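Long-range contact in insecticidal crystal protein Cry35Ab1 (Bacillus thuringiensis, PDB 4JP0), which forms one component of a binary insecticidal toxin active against western corn rootworm, whose primary target is probably the larval midgut epithelium: residues Val7-His13 against Gln134-Val140. Residues are numbered along the deposited sequence; the frame is centred on the assembly and turned at random.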
loop_
_atom_site.group_PDB
_atom_site.type_symbol
_atom_site.label_atom_id
_atom_site.label_comp_id
_atom_site.label_asym_id
_atom_site.label_seq_id
_atom_site.Cartn_x
_atom_site.Cartn_y
_atom_site.Cartn_z
ATOM N N VAL A 7 -11.355 -1.664 -20.374
ATOM C CA VAL A 7 -11.347 -3.033 -20.846
ATOM C C VAL A 7 -10.971 -2.922 -22.335
ATOM O O VAL A 7 -11.601 -2.174 -23.084
ATOM C CB VAL A 7 -12.777 -3.685 -20.735
ATOM C CG1 VAL A 7 -12.748 -5.099 -21.281
ATOM C CG2 VAL A 7 -13.256 -3.680 -19.264
ATOM N N TYR A 8 -9.946 -3.649 -22.752
ATOM C CA TYR A 8 -9.434 -3.543 -24.099
ATOM C C TYR A 8 -9.595 -4.824 -24.872
ATOM O O TYR A 8 -9.554 -5.888 -24.299
ATOM C CB TYR A 8 -7.922 -3.303 -24.021
ATOM C CG TYR A 8 -7.500 -1.938 -23.568
ATOM C CD1 TYR A 8 -7.015 -1.732 -22.274
ATOM C CD2 TYR A 8 -7.548 -0.853 -24.435
ATOM C CE1 TYR A 8 -6.595 -0.462 -21.877
ATOM C CE2 TYR A 8 -7.139 0.421 -24.024
ATOM C CZ TYR A 8 -6.647 0.594 -22.764
ATOM O OH TYR A 8 -6.210 1.821 -22.359
ATOM N N GLU A 9 -9.722 -4.717 -26.183
ATOM C CA GLU A 9 -9.589 -5.884 -27.059
ATOM C C GLU A 9 -8.255 -5.665 -27.737
ATOM O O GLU A 9 -7.886 -4.526 -28.021
ATOM C CB GLU A 9 -10.725 -5.916 -28.107
ATOM C CG GLU A 9 -12.034 -6.326 -27.453
ATOM C CD GLU A 9 -13.197 -6.356 -28.412
ATOM O OE1 GLU A 9 -13.083 -5.827 -29.545
ATOM O OE2 GLU A 9 -14.229 -6.908 -28.016
ATOM N N ILE A 10 -7.512 -6.719 -27.983
ATOM C CA ILE A 10 -6.162 -6.585 -28.586
ATOM C C ILE A 10 -6.139 -7.337 -29.913
ATOM O O ILE A 10 -6.414 -8.524 -29.962
ATOM C CB ILE A 10 -5.084 -7.145 -27.632
ATOM C CG1 ILE A 10 -5.054 -6.344 -26.336
ATOM C CG2 ILE A 10 -3.705 -7.116 -28.252
ATOM C CD1 ILE A 10 -4.126 -7.000 -25.273
ATOM N N SER A 11 -5.868 -6.626 -31.000
ATOM C CA SER A 11 -5.911 -7.247 -32.325
ATOM C C SER A 11 -4.623 -7.027 -33.101
ATOM O O SER A 11 -3.918 -6.040 -32.890
ATOM C CB SER A 11 -7.113 -6.725 -33.148
ATOM O OG SER A 11 -7.075 -5.325 -33.300
ATOM N N ASN A 12 -4.339 -7.933 -34.030
ATOM C CA ASN A 12 -3.104 -7.851 -34.762
ATOM C C ASN A 12 -3.174 -6.936 -36.000
ATOM O O ASN A 12 -4.145 -6.965 -36.779
ATOM C CB ASN A 12 -2.683 -9.235 -35.206
ATOM C CG ASN A 12 -1.300 -9.238 -35.838
ATOM O OD1 ASN A 12 -1.168 -9.312 -37.050
ATOM N ND2 ASN A 12 -0.267 -9.143 -35.007
ATOM N N HIS A 13 -2.145 -6.120 -36.169
ATOM C CA HIS A 13 -2.105 -5.204 -37.316
ATOM C C HIS A 13 -2.111 -5.941 -38.651
ATOM O O HIS A 13 -2.836 -5.549 -39.557
ATOM C CB HIS A 13 -0.858 -4.320 -37.216
ATOM C CG HIS A 13 -0.607 -3.444 -38.415
ATOM N ND1 HIS A 13 -1.307 -2.282 -38.652
ATOM C CD2 HIS A 13 0.343 -3.504 -39.371
ATOM C CE1 HIS A 13 -0.824 -1.678 -39.721
ATOM N NE2 HIS A 13 0.166 -2.411 -40.191
ATOM N N GLN A 134 2.923 -5.945 -34.696
ATOM C CA GLN A 134 2.241 -4.705 -34.338
ATOM C C GLN A 134 0.789 -5.019 -33.905
ATOM O O GLN A 134 0.112 -5.834 -34.530
ATOM C CB GLN A 134 2.214 -3.706 -35.492
ATOM C CG GLN A 134 3.525 -3.544 -36.291
ATOM C CD GLN A 134 4.677 -3.144 -35.414
ATOM O OE1 GLN A 134 4.559 -2.189 -34.650
ATOM N NE2 GLN A 134 5.811 -3.857 -35.532
ATOM N N TRP A 135 0.314 -4.309 -32.886
ATOM C CA TRP A 135 -0.955 -4.613 -32.228
ATOM C C TRP A 135 -1.754 -3.352 -31.953
ATOM O O TRP A 135 -1.192 -2.297 -31.652
ATOM C CB TRP A 135 -0.674 -5.327 -30.881
ATOM C CG TRP A 135 0.121 -6.588 -31.078
ATOM C CD1 TRP A 135 1.456 -6.698 -31.167
ATOM C CD2 TRP A 135 -0.411 -7.880 -31.383
ATOM N NE1 TRP A 135 1.823 -7.993 -31.458
ATOM C CE2 TRP A 135 0.689 -8.747 -31.597
ATOM C CE3 TRP A 135 -1.705 -8.411 -31.420
ATOM C CZ2 TRP A 135 0.538 -10.108 -31.875
ATOM C CZ3 TRP A 135 -1.868 -9.775 -31.683
ATOM C CH2 TRP A 135 -0.742 -10.615 -31.913
ATOM N N ASN A 136 -3.079 -3.497 -32.022
ATOM C CA ASN A 136 -3.987 -2.411 -31.763
ATOM C C ASN A 136 -4.770 -2.692 -30.514
ATOM O O ASN A 136 -5.154 -3.825 -30.291
ATOM C CB ASN A 136 -4.950 -2.293 -32.930
ATOM C CG ASN A 136 -4.231 -1.885 -34.215
ATOM O OD1 ASN A 136 -3.409 -0.949 -34.216
ATOM N ND2 ASN A 136 -4.497 -2.602 -35.288
ATOM N N LEU A 137 -5.020 -1.634 -29.728
ATOM C CA LEU A 137 -5.821 -1.745 -28.514
ATOM C C LEU A 137 -7.104 -0.979 -28.707
ATOM O O LEU A 137 -7.081 0.243 -29.027
ATOM C CB LEU A 137 -5.044 -1.260 -27.282
ATOM C CG LEU A 137 -4.254 -2.386 -26.568
ATOM C CD1 LEU A 137 -3.097 -2.889 -27.378
ATOM C CD2 LEU A 137 -3.755 -1.899 -25.192
ATOM N N THR A 138 -8.225 -1.670 -28.544
ATOM C CA THR A 138 -9.518 -1.050 -28.728
ATOM C C THR A 138 -10.239 -1.010 -27.389
ATOM O O THR A 138 -10.437 -2.048 -26.786
ATOM C CB THR A 138 -10.328 -1.922 -29.703
ATOM O OG1 THR A 138 -9.623 -2.022 -30.954
ATOM C CG2 THR A 138 -11.684 -1.270 -30.040
ATOM N N SER A 139 -10.613 0.171 -26.922
ATOM C CA SER A 139 -11.360 0.293 -25.656
ATOM C C SER A 139 -12.839 -0.050 -25.806
ATOM O O SER A 139 -13.531 0.559 -26.627
ATOM C CB SER A 139 -11.248 1.709 -25.114
ATOM O OG SER A 139 -11.959 1.773 -23.866
ATOM N N VAL A 140 -13.334 -1.015 -25.036
ATOM C CA VAL A 140 -14.747 -1.378 -25.141
ATOM C C VAL A 140 -15.501 -0.988 -23.909
ATOM O O VAL A 140 -16.732 -1.047 -23.919
ATOM C CB VAL A 140 -14.965 -2.923 -25.445
ATOM C CG1 VAL A 140 -14.397 -3.263 -26.792
ATOM C CG2 VAL A 140 -14.320 -3.789 -24.360
HETATM O O HOH W 1 -8.192 -3.991 -31.069
HETATM O O HOH W 2 -7.123 -4.220 -35.739
HETATM O O HOH W 3 -3.570 -1.356 -37.813
#
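Leu137 touches both Tyr8 and Ile10 on one face of the antiparallel strand pair Val7-Asn12 and Trp135-Val140. Its CD2 lies over a face of the Tyr8 ring, a CH-pi contact 4.1 Å from the ring centroid. Leu137 CG lies 4.0 Å from Ile10 CG1, and these two side chains run side by side. With Ile10 CG1 beside the backbone N (chi1 -63°), CG2 is anti to that N and meets Trp135 CE3 at 4.0 Å. Asn12 and Trp135 end the row. Asn12 ND2 lies over the indole face, 3.4 Å from Trp135 CZ2, with the amide steeply turned to the ring. That side chain is held by Asn15 N and Asn132 O, while Trp135 NE1 bonds Leu110 O.

The opposite face is more polar. One water links Glu9 O and Ser11 OG. A second links Ser11 OG to Asn136 ND2, and a third joins Asn136 ND2 to the edge of the His13 ring at ND1. Asn136 OD1 is hydrogen-bonded to Ser99 OG of strand 99-104. At the far end Val140 CG1 packs 3.7 Å from Glu9 CD, and its CG2 touches Val7 CG1.

Six backbone hydrogen bonds tie the strands, ending with His13 N to Gln134 O at 2.8 Å. The pair joins the first and last strands of the N-terminal ricin B-type beta-trefoil, closing the domain. Strand 43-52 packs against Tyr8, Ile10 and Leu137 through Trp47 and Leu49. Strand 99-104 meets Trp135 through Ile102, and Tyr18 of strand 18-22 touches Glu9 and Ser11.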